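Local coordinates for periplasmic binding protein (Pseudomonas aeruginosa, PDB 2R79) that binds heme in the periplasm and probably hands it on to a membrane transporter for uptake, at residues 2-7 with 57-62; 29-34 with 44-49. All blocks are in the same frame, centred on the assembly; numbering follows the deposited sequence.

Interaction 1 of 2, residues 2-7 with 57-62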
ATOM      1  N   PRO A   2     -40.124  10.984   4.422  1.00 37.38           N
ATOM      2  CA  PRO A   2     -39.125  10.842   5.489  1.00 37.24           C
ATOM      3  C   PRO A   2     -37.765  11.438   5.122  1.00 37.55           C
ATOM      4  O   PRO A   2     -37.285  11.267   3.999  1.00 36.45           O
ATOM      5  CB  PRO A   2     -39.073   9.328   5.715  1.00 36.76           C
ATOM      6  CG  PRO A   2     -39.515   8.760   4.402  1.00 35.73           C
ATOM      7  CD  PRO A   2     -40.645   9.671   4.015  1.00 37.00           C
ATOM      8  N   GLN A   3     -37.150  12.135   6.077  1.00 37.95           N
ATOM      9  CA  GLN A   3     -35.852  12.769   5.859  1.00 37.96           C
ATOM     10  C   GLN A   3     -34.700  12.061   6.557  1.00 37.14           C
ATOM     11  O   GLN A   3     -33.568  12.089   6.078  1.00 38.16           O
ATOM     12  CB  GLN A   3     -35.893  14.224   6.319  1.00 39.25           C
ATOM     13  CG  GLN A   3     -36.879  15.074   5.556  1.00 40.48           C
ATOM     14  CD  GLN A   3     -36.625  15.052   4.069  1.00 42.25           C
ATOM     15  OE1 GLN A   3     -35.559  15.455   3.606  1.00 42.91           O
ATOM     16  NE2 GLN A   3     -37.607  14.579   3.307  1.00 43.14           N
ATOM     17  N   ARG A   4     -34.980  11.450   7.702  1.00 36.39           N
ATOM     18  CA  ARG A   4     -33.948  10.737   8.442  1.00 35.80           C
ATOM     19  C   ARG A   4     -34.263   9.245   8.443  1.00 34.44           C
ATOM     20  O   ARG A   4     -35.247   8.804   9.034  1.00 33.39           O
ATOM     21  CB  ARG A   4     -33.857  11.252   9.880  1.00 37.65           C
ATOM     22  CG  ARG A   4     -33.636  12.762  10.004  1.00 40.05           C
ATOM     23  CD  ARG A   4     -32.994  13.107  11.346  1.00 41.62           C
ATOM     24  NE  ARG A   4     -31.556  13.331  11.203  1.00 43.99           N
ATOM     25  CZ  ARG A   4     -30.638  12.912  12.067  1.00 43.01           C
ATOM     26  NH1 ARG A   4     -30.998  12.238  13.147  1.00 37.78           N
ATOM     27  NH2 ARG A   4     -29.353  13.174  11.852  1.00 46.28           N
ATOM     28  N   TRP A   5     -33.412   8.478   7.775  1.00 32.94           N
ATOM     29  CA  TRP A   5     -33.591   7.035   7.658  1.00 32.36           C
ATOM     30  C   TRP A   5     -32.546   6.220   8.401  1.00 32.01           C
ATOM     31  O   TRP A   5     -31.371   6.575   8.437  1.00 32.50           O
ATOM     32  CB  TRP A   5     -33.511   6.603   6.193  1.00 30.07           C
ATOM     33  CG  TRP A   5     -34.562   7.129   5.279  1.00 29.93           C
ATOM     34  CD1 TRP A   5     -34.981   8.423   5.155  1.00 29.85           C
ATOM     35  CD2 TRP A   5     -35.262   6.384   4.276  1.00 28.60           C
ATOM     36  NE1 TRP A   5     -35.894   8.531   4.132  1.00 29.23           N
ATOM     37  CE2 TRP A   5     -36.085   7.294   3.576  1.00 28.95           C
ATOM     38  CE3 TRP A   5     -35.270   5.035   3.899  1.00 28.07           C
ATOM     39  CZ2 TRP A   5     -36.909   6.898   2.518  1.00 29.77           C
ATOM     40  CZ3 TRP A   5     -36.087   4.639   2.846  1.00 29.22           C
ATOM     41  CH2 TRP A   5     -36.897   5.571   2.166  1.00 29.25           C
ATOM     42  N   VAL A   6     -32.990   5.119   8.988  1.00 31.98           N
ATOM     43  CA  VAL A   6     -32.095   4.187   9.650  1.00 32.99           C
ATOM     44  C   VAL A   6     -32.401   2.890   8.903  1.00 34.56           C
ATOM     45  O   VAL A   6     -33.568   2.525   8.737  1.00 34.26           O
ATOM     46  CB  VAL A   6     -32.401   4.036  11.145  1.00 32.13           C
ATOM     47  CG1 VAL A   6     -31.729   2.789  11.692  1.00 28.56           C
ATOM     48  CG2 VAL A   6     -31.884   5.255  11.889  1.00 31.25           C
ATOM     49  N   SER A   7     -31.363   2.213   8.425  1.00 33.35           N
ATOM     50  CA  SER A   7     -31.578   0.998   7.659  1.00 34.47           C
ATOM     51  C   SER A   7     -30.880  -0.243   8.190  1.00 34.81           C
ATOM     52  O   SER A   7     -29.686  -0.216   8.513  1.00 34.37           O
ATOM     53  CB  SER A   7     -31.163   1.234   6.206  1.00 33.74           C
ATOM     54  OG  SER A   7     -31.327   0.059   5.439  1.00 36.64           O
ATOM     55  N   ALA A  57     -31.952   7.333  19.495  1.00 43.76           N
ATOM     56  CA  ALA A  57     -30.950   8.386  19.643  1.00 41.68           C
ATOM     57  C   ALA A  57     -30.714   9.162  18.357  1.00 41.88           C
ATOM     58  O   ALA A  57     -30.208  10.283  18.382  1.00 41.69           O
ATOM     59  CB  ALA A  57     -29.646   7.780  20.118  1.00 40.80           C
ATOM     60  N   LEU A  58     -31.081   8.558  17.233  1.00 42.31           N
ATOM     61  CA  LEU A  58     -30.897   9.178  15.930  1.00 41.18           C
ATOM     62  C   LEU A  58     -32.126   9.948  15.453  1.00 41.66           C
ATOM     63  O   LEU A  58     -32.112  10.527  14.373  1.00 41.24           O
ATOM     64  CB  LEU A  58     -30.524   8.109  14.898  1.00 39.43           C
ATOM     65  CG  LEU A  58     -29.197   7.383  15.139  1.00 39.08           C
ATOM     66  CD1 LEU A  58     -29.035   6.253  14.138  1.00 38.77           C
ATOM     67  CD2 LEU A  58     -28.050   8.369  15.023  1.00 37.70           C
ATOM     68  N   ARG A  59     -33.188   9.954  16.252  1.00 42.70           N
ATOM     69  CA  ARG A  59     -34.403  10.676  15.875  1.00 44.22           C
ATOM     70  C   ARG A  59     -34.795  10.326  14.435  1.00 43.15           C
ATOM     71  O   ARG A  59     -34.926  11.206  13.586  1.00 42.19           O
ATOM     72  CB  ARG A  59     -34.165  12.187  15.986  1.00 45.92           C
ATOM     73  CG  ARG A  59     -33.523  12.625  17.296  1.00 50.78           C
ATOM     74  CD  ARG A  59     -33.407  14.147  17.394  1.00 54.95           C
ATOM     75  NE  ARG A  59     -32.577  14.742  16.343  1.00 58.89           N
ATOM     76  CZ  ARG A  59     -31.272  14.521  16.189  1.00 60.71           C
ATOM     77  NH1 ARG A  59     -30.627  13.707  17.017  1.00 61.92           N
ATOM     78  NH2 ARG A  59     -30.606  15.125  15.213  1.00 60.94           N
ATOM     79  N   PRO A  60     -34.988   9.030  14.144  1.00 42.86           N
ATOM     80  CA  PRO A  60     -35.360   8.586  12.799  1.00 43.07           C
ATOM     81  C   PRO A  60     -36.817   8.824  12.420  1.00 44.39           C
ATOM     82  O   PRO A  60     -37.722   8.674  13.248  1.00 45.53           O
ATOM     83  CB  PRO A  60     -35.031   7.102  12.837  1.00 42.52           C
ATOM     84  CG  PRO A  60     -35.429   6.738  14.232  1.00 41.33           C
ATOM     85  CD  PRO A  60     -34.832   7.872  15.047  1.00 42.21           C
ATOM     86  N   ASP A  61     -37.040   9.198  11.165  1.00 43.44           N
ATOM     87  CA  ASP A  61     -38.388   9.405  10.670  1.00 43.11           C
ATOM     88  C   ASP A  61     -38.895   8.052  10.187  1.00 42.25           C
ATOM     89  O   ASP A  61     -40.099   7.804  10.145  1.00 42.29           O
ATOM     90  CB  ASP A  61     -38.397  10.396   9.508  1.00 45.50           C
ATOM     91  CG  ASP A  61     -38.183  11.824   9.958  1.00 49.46           C
ATOM     92  OD1 ASP A  61     -38.958  12.291  10.821  1.00 52.09           O
ATOM     93  OD2 ASP A  61     -37.250  12.482   9.448  1.00 49.81           O
ATOM     94  N   ILE A  62     -37.966   7.171   9.835  1.00 38.96           N
ATOM     95  CA  ILE A  62     -38.340   5.857   9.348  1.00 37.89           C
ATOM     96  C   ILE A  62     -37.267   4.810   9.577  1.00 37.19           C
ATOM     97  O   ILE A  62     -36.076   5.089   9.504  1.00 39.20           O
ATOM     98  CB  ILE A  62     -38.666   5.907   7.833  1.00 37.73           C
ATOM     99  CG1 ILE A  62     -39.035   4.512   7.324  1.00 38.37           C
ATOM    100  CG2 ILE A  62     -37.478   6.455   7.064  1.00 37.45           C
ATOM    101  CD1 ILE A  62     -39.445   4.483   5.861  1.00 35.09           C
TER
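Leu58 meets Val6 at the apolar end of this contact, its CD1 lying 3.8 Å from Val6 CG2, with the two side chains crossing at about a right angle. Arg59, which leaves helical geometry with positive phi just after helix 52-56, lays its guanidinium flat against that of Arg4, the planes 18° apart and the centres 4.5 Å from each other. The two groups carry like charge and stack all the same, with Arg59 NH2 over the rim of the Arg4 guanidinium. The Arg4 chain is bent at chi3 (100°), though the exact setting of its guanidinium is uncertain. Pro60 then sets its CB against the same Val6 methyl, CG2. At Asp61 the contact becomes polar: OD2 uses its anti lone pair to accept from Arg4 N at 3.0 Å, with a weak bond from Gln3 N beside it. In return Arg4 O is gripped twice, by Asp61 N at 2.8 Å and by Ile62 N at 3.3 Å. Ile62 pairs with Trp5 in a parallel bridge, closed by Val6 N donating to Ile62 O. Its CG2 sits over the five-membered ring of Trp5 as a CH-pi contact, 3.5 Å from the centroid, and also touches Pro2 CB. Trp5 NE1 donates to Pro2 O, which helps fix the indole's rotation. Strand 5-7 is thereby joined to the start of strand 62-65 in the parallel sheet, while strand 25-28 flanks strand 5-7 on the other edge and helix 94-108 packs on Trp5 and Ile62 through Trp107.

Interaction 2 of 2, residues 29-34 with 44-49. With HEM (protoporphyrin IX containing Fe), chain D.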
ATOM      1  N   ASP A  29     -27.259  -0.786  10.240  1.00 29.32           N
ATOM      2  CA  ASP A  29     -26.861  -1.940  11.027  1.00 29.76           C
ATOM      3  C   ASP A  29     -25.491  -2.393  10.530  1.00 29.78           C
ATOM      4  O   ASP A  29     -25.020  -1.943   9.484  1.00 29.28           O
ATOM      5  CB  ASP A  29     -27.878  -3.076  10.876  1.00 30.22           C
ATOM      6  CG  ASP A  29     -27.745  -3.800   9.552  1.00 34.18           C
ATOM      7  OD1 ASP A  29     -28.000  -3.169   8.501  1.00 33.76           O
ATOM      8  OD2 ASP A  29     -27.375  -4.997   9.565  1.00 32.73           O
ATOM      9  N   THR A  30     -24.863  -3.293  11.273  1.00 29.27           N
ATOM     10  CA  THR A  30     -23.538  -3.783  10.924  1.00 31.23           C
ATOM     11  C   THR A  30     -23.381  -4.511   9.580  1.00 29.81           C
ATOM     12  O   THR A  30     -22.264  -4.610   9.070  1.00 29.62           O
ATOM     13  CB  THR A  30     -22.984  -4.692  12.044  1.00 31.27           C
ATOM     14  OG1 THR A  30     -23.881  -5.787  12.255  1.00 35.16           O
ATOM     15  CG2 THR A  30     -22.844  -3.910  13.344  1.00 32.17           C
ATOM     16  N   THR A  31     -24.464  -5.016   8.994  1.00 28.87           N
ATOM     17  CA  THR A  31     -24.327  -5.709   7.707  1.00 29.18           C
ATOM     18  C   THR A  31     -24.287  -4.737   6.533  1.00 28.29           C
ATOM     19  O   THR A  31     -24.073  -5.147   5.392  1.00 30.79           O
ATOM     20  CB  THR A  31     -25.476  -6.717   7.439  1.00 29.41           C
ATOM     21  OG1 THR A  31     -26.725  -6.020   7.378  1.00 29.29           O
ATOM     22  CG2 THR A  31     -25.528  -7.780   8.526  1.00 26.92           C
ATOM     23  N   SER A  32     -24.489  -3.454   6.813  1.00 26.55           N
ATOM     24  CA  SER A  32     -24.474  -2.430   5.773  1.00 25.49           C
ATOM     25  C   SER A  32     -23.065  -1.874   5.637  1.00 25.72           C
ATOM     26  O   SER A  32     -22.685  -0.935   6.333  1.00 26.17           O
ATOM     27  CB  SER A  32     -25.458  -1.318   6.126  1.00 24.84           C
ATOM     28  OG  SER A  32     -26.777  -1.832   6.207  1.00 23.25           O
ATOM     29  N   GLN A  33     -22.297  -2.460   4.725  1.00 25.11           N
ATOM     30  CA  GLN A  33     -20.915  -2.073   4.511  1.00 24.92           C
ATOM     31  C   GLN A  33     -20.627  -1.560   3.110  1.00 25.48           C
ATOM     32  O   GLN A  33     -19.467  -1.366   2.736  1.00 26.62           O
ATOM     33  CB  GLN A  33     -20.023  -3.276   4.810  1.00 28.03           C
ATOM     34  CG  GLN A  33     -20.074  -3.729   6.264  1.00 29.70           C
ATOM     35  CD  GLN A  33     -19.544  -5.136   6.457  1.00 33.37           C
ATOM     36  OE1 GLN A  33     -18.594  -5.553   5.793  1.00 34.84           O
ATOM     37  NE2 GLN A  33     -20.151  -5.875   7.380  1.00 34.63           N
ATOM     38  N   HIS A  34     -21.680  -1.344   2.332  1.00 24.53           N
ATOM     39  CA  HIS A  34     -21.522  -0.862   0.971  1.00 25.14           C
ATOM     40  C   HIS A  34     -22.606   0.135   0.628  1.00 25.75           C
ATOM     41  O   HIS A  34     -23.782  -0.129   0.833  1.00 26.94           O
ATOM     42  CB  HIS A  34     -21.560  -2.032  -0.018  1.00 25.04           C
ATOM     43  CG  HIS A  34     -20.484  -3.043   0.212  1.00 23.39           C
ATOM     44  ND1 HIS A  34     -20.577  -4.021   1.178  1.00 24.64           N
ATOM     45  CD2 HIS A  34     -19.253  -3.175  -0.340  1.00 23.94           C
ATOM     46  CE1 HIS A  34     -19.450  -4.710   1.214  1.00 26.11           C
ATOM     47  NE2 HIS A  34     -18.629  -4.215   0.304  1.00 24.17           N
ATOM     48  N   VAL A  44     -26.387   0.929  14.583  1.00 36.76           N
ATOM     49  CA  VAL A  44     -27.520   0.515  15.401  1.00 36.45           C
ATOM     50  C   VAL A  44     -27.415  -0.956  15.774  1.00 37.62           C
ATOM     51  O   VAL A  44     -28.375  -1.541  16.274  1.00 39.04           O
ATOM     52  CB  VAL A  44     -28.850   0.734  14.669  1.00 37.02           C
ATOM     53  CG1 VAL A  44     -29.140   2.216  14.556  1.00 37.83           C
ATOM     54  CG2 VAL A  44     -28.795   0.098  13.288  1.00 37.21           C
ATOM     55  N   GLY A  45     -26.247  -1.543  15.526  1.00 36.98           N
ATOM     56  CA  GLY A  45     -26.021  -2.942  15.845  1.00 37.09           C
ATOM     57  C   GLY A  45     -26.381  -3.905  14.726  1.00 37.83           C
ATOM     58  O   GLY A  45     -26.628  -3.496  13.595  1.00 35.91           O
ATOM     59  N   TYR A  46     -26.399  -5.195  15.038  1.00 38.98           N
ATOM     60  CA  TYR A  46     -26.735  -6.210  14.051  1.00 40.57           C
ATOM     61  C   TYR A  46     -28.239  -6.160  13.787  1.00 41.57           C
ATOM     62  O   TYR A  46     -29.032  -5.898  14.695  1.00 41.30           O
ATOM     63  CB  TYR A  46     -26.323  -7.593  14.561  1.00 41.82           C
ATOM     64  CG  TYR A  46     -26.582  -8.713  13.581  1.00 43.27           C
ATOM     65  CD1 TYR A  46     -26.169  -8.614  12.251  1.00 42.82           C
ATOM     66  CD2 TYR A  46     -27.222  -9.882  13.987  1.00 43.61           C
ATOM     67  CE1 TYR A  46     -26.389  -9.652  11.348  1.00 44.34           C
ATOM     68  CE2 TYR A  46     -27.446 -10.930  13.093  1.00 44.52           C
ATOM     69  CZ  TYR A  46     -27.029 -10.808  11.775  1.00 44.80           C
ATOM     70  OH  TYR A  46     -27.256 -11.837  10.888  1.00 43.62           O
ATOM     71  N   GLN A  47     -28.626  -6.413  12.541  1.00 41.60           N
ATOM     72  CA  GLN A  47     -30.032  -6.364  12.153  1.00 44.39           C
ATOM     73  C   GLN A  47     -30.957  -7.281  12.955  1.00 45.33           C
ATOM     74  O   GLN A  47     -32.088  -6.909  13.267  1.00 45.80           O
ATOM     75  CB  GLN A  47     -30.175  -6.686  10.663  1.00 45.60           C
ATOM     76  CG  GLN A  47     -30.097  -8.159  10.317  1.00 47.59           C
ATOM     77  CD  GLN A  47     -30.507  -8.431   8.882  1.00 49.49           C
ATOM     78  OE1 GLN A  47     -31.397  -7.771   8.348  1.00 50.82           O
ATOM     79  NE2 GLN A  47     -29.867  -9.409   8.255  1.00 50.59           N
ATOM     80  N   ARG A  48     -30.484  -8.479  13.282  1.00 46.94           N
ATOM     81  CA  ARG A  48     -31.294  -9.433  14.034  1.00 48.75           C
ATOM     82  C   ARG A  48     -31.346  -9.100  15.525  1.00 50.09           C
ATOM     83  O   ARG A  48     -32.145  -9.676  16.270  1.00 48.71           O
ATOM     84  CB  ARG A  48     -30.751 -10.854  13.843  1.00 49.59           C
ATOM     85  CG  ARG A  48     -30.802 -11.358  12.404  1.00 51.70           C
ATOM     86  CD  ARG A  48     -30.132 -12.721  12.269  1.00 52.19           C
ATOM     87  NE  ARG A  48     -29.870 -13.085  10.877  1.00 52.73           N
ATOM     88  CZ  ARG A  48     -30.770 -13.601  10.045  1.00 53.39           C
ATOM     89  NH1 ARG A  48     -32.013 -13.825  10.454  1.00 53.82           N
ATOM     90  NH2 ARG A  48     -30.423 -13.896   8.798  1.00 52.22           N
ATOM     91  N   GLN A  49     -30.502  -8.165  15.952  1.00 50.15           N
ATOM     92  CA  GLN A  49     -30.449  -7.767  17.356  1.00 51.23           C
ATOM     93  C   GLN A  49     -30.311  -6.250  17.517  1.00 50.34           C
ATOM     94  O   GLN A  49     -29.358  -5.764  18.130  1.00 49.40           O
ATOM     95  CB  GLN A  49     -29.281  -8.484  18.039  1.00 52.29           C
ATOM     96  CG  GLN A  49     -29.463  -9.994  18.142  1.00 55.22           C
ATOM     97  CD  GLN A  49     -28.157 -10.721  18.394  1.00 57.06           C
ATOM     98  OE1 GLN A  49     -27.388 -10.342  19.275  1.00 59.90           O
ATOM     99  NE2 GLN A  49     -27.904 -11.775  17.627  1.00 57.33           N
TER
HETATM  100  CHA HEM D 500     -26.234 -14.594  14.102  1.00 45.10           C
HETATM  101  CHB HEM D 500     -23.250 -11.157  12.227  1.00 44.32           C
HETATM  102  CHC HEM D 500     -24.412 -12.628   7.747  1.00 43.12           C
HETATM  103  CHD HEM D 500     -27.441 -15.980   9.578  1.00 45.22           C
HETATM  104  C1A HEM D 500     -25.313 -13.515  13.999  1.00 45.67           C
HETATM  105  C2A HEM D 500     -24.652 -12.836  15.107  1.00 47.40           C
HETATM  106  C3A HEM D 500     -23.852 -11.864  14.570  1.00 46.53           C
HETATM  107  C4A HEM D 500     -23.975 -11.957  13.137  1.00 44.47           C
HETATM  108  CMA HEM D 500     -23.017 -10.829  15.328  1.00 45.62           C
HETATM  109  CAA HEM D 500     -24.767 -13.117  16.606  1.00 50.53           C
HETATM  110  CBA HEM D 500     -23.806 -14.191  17.109  1.00 55.19           C
HETATM  111  CGA HEM D 500     -24.169 -15.582  16.618  1.00 58.75           C
HETATM  112  O1A HEM D 500     -25.226 -16.111  17.037  1.00 60.11           O
HETATM  113  O2A HEM D 500     -23.401 -16.147  15.805  1.00 60.38           O
HETATM  114  C1B HEM D 500     -23.366 -11.194  10.833  1.00 43.26           C
HETATM  115  C2B HEM D 500     -22.603 -10.374   9.903  1.00 44.87           C
HETATM  116  C3B HEM D 500     -22.920 -10.795   8.636  1.00 43.70           C
HETATM  117  C4B HEM D 500     -23.894 -11.861   8.798  1.00 42.99           C
HETATM  118  CMB HEM D 500     -21.678  -9.199  10.271  1.00 45.14           C
HETATM  119  CAB HEM D 500     -22.459 -10.285   7.421  1.00 43.64           C
HETATM  120  CBB HEM D 500     -21.164  -9.974   7.154  1.00 45.20           C
HETATM  121  C1C HEM D 500     -25.350 -13.664   7.865  1.00 43.15           C
HETATM  122  C2C HEM D 500     -25.835 -14.456   6.755  1.00 44.30           C
HETATM  123  C3C HEM D 500     -26.638 -15.430   7.251  1.00 45.24           C
HETATM  124  C4C HEM D 500     -26.724 -15.177   8.681  1.00 44.93           C
HETATM  125  CMC HEM D 500     -25.531 -14.237   5.280  1.00 44.97           C
HETATM  126  CAC HEM D 500     -27.084 -16.550   6.549  1.00 46.29           C
HETATM  127  CBC HEM D 500     -28.343 -16.690   6.068  1.00 46.88           C
HETATM  128  C1D HEM D 500     -27.402 -15.863  10.965  1.00 45.89           C
HETATM  129  C2D HEM D 500     -28.092 -16.769  11.849  1.00 47.85           C
HETATM  130  C3D HEM D 500     -27.800 -16.379  13.109  1.00 48.58           C
HETATM  131  C4D HEM D 500     -26.862 -15.255  13.020  1.00 46.09           C
HETATM  132  CMD HEM D 500     -28.997 -17.933  11.452  1.00 48.05           C
HETATM  133  CAD HEM D 500     -28.493 -16.986  14.328  1.00 50.36           C
HETATM  134  CBD HEM D 500     -29.428 -16.065  15.111  1.00 55.80           C
HETATM  135  CGD HEM D 500     -30.666 -15.628  14.328  1.00 58.71           C
HETATM  136  O1D HEM D 500     -31.499 -14.897  14.909  1.00 59.25           O
HETATM  137  O2D HEM D 500     -30.813 -16.009  13.142  1.00 60.62           O
HETATM  138  NA  HEM D 500     -24.906 -12.941  12.786  1.00 44.43           N
HETATM  139  NB  HEM D 500     -24.204 -12.075  10.148  1.00 43.68           N
HETATM  140  NC  HEM D 500     -25.911 -14.099   9.058  1.00 43.63           N
HETATM  141  ND  HEM D 500     -26.655 -14.921  11.679  1.00 44.77           N
HETATM  142 FE   HEM D 500     -25.562 -13.389  10.932  1.00 40.45          FE
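The ring of Tyr46 stands with its edge toward Thr30 and Thr31 while one face leans over the heme. Thr31 CG2 meets that edge in the ring plane, 3.5 Å from CE1, and Thr30 OG1 lies near CD1, its side chain crossing the tyrosine at about a right angle. With CG anti to the backbone N (chi1 -178°), the ring passes along Thr30 and Thr31 to the porphyrin, where its OH binds the iron at 2.3 Å. Arg48 NE donates to the same oxygen at 2.9 Å, the oxygen lying in the guanidinium plane, and this positive group would probably favour a phenolate-like ligand. The opposite ring face is backed by Arg48 N and Gln47 CG. Asp29 and Gln47 run side by side, Asp29 OD2 lying 3.4 Å from Gln47 CB, while the amide of Gln47 reaches Glu68. That same OD2 takes Thr31 OG1 on its syn lone pair and Thr31 N from above the carboxylate plane; the latter bond makes an Asx turn, inside the type I turn from Asp29 to Ser32, consistent with its holding Thr31 against the tyrosine. A backbone bond from Thr30 N to Gly45 O, 2.9 Å, ties the two parts of this long loop together. They form one wall of the heme pocket, with the axial tyrosine and its arginine partner, and Arg203 also hydrogen-bonds to the heme: a tyrosine-ligated site of a periplasmic heme-binding protein.

How the interactions relate
Interaction 1 lies toward the outside of the chain and is partly buried, joining strands 5-7 and 62-65, whereas interaction 2 is buried and joins two parts of one long loop between strand 25-28 and helix 52-56. Segments 29-34 and 44-49 both fall in the chain between the segments of interaction 1. The two contacts, centred about 15 Å apart, meet where Ser7 O probably accepts a hydrogen bond from Asp29 N and where Val44 packs on Val6 and Leu58. Their chemistry follows their place: interaction 1 relies on strand pairing, a carboxylate gripping backbone and apolar packing, while interaction 2 has a single backbone bond and sets threonine side chains against the edge of an iron ligand.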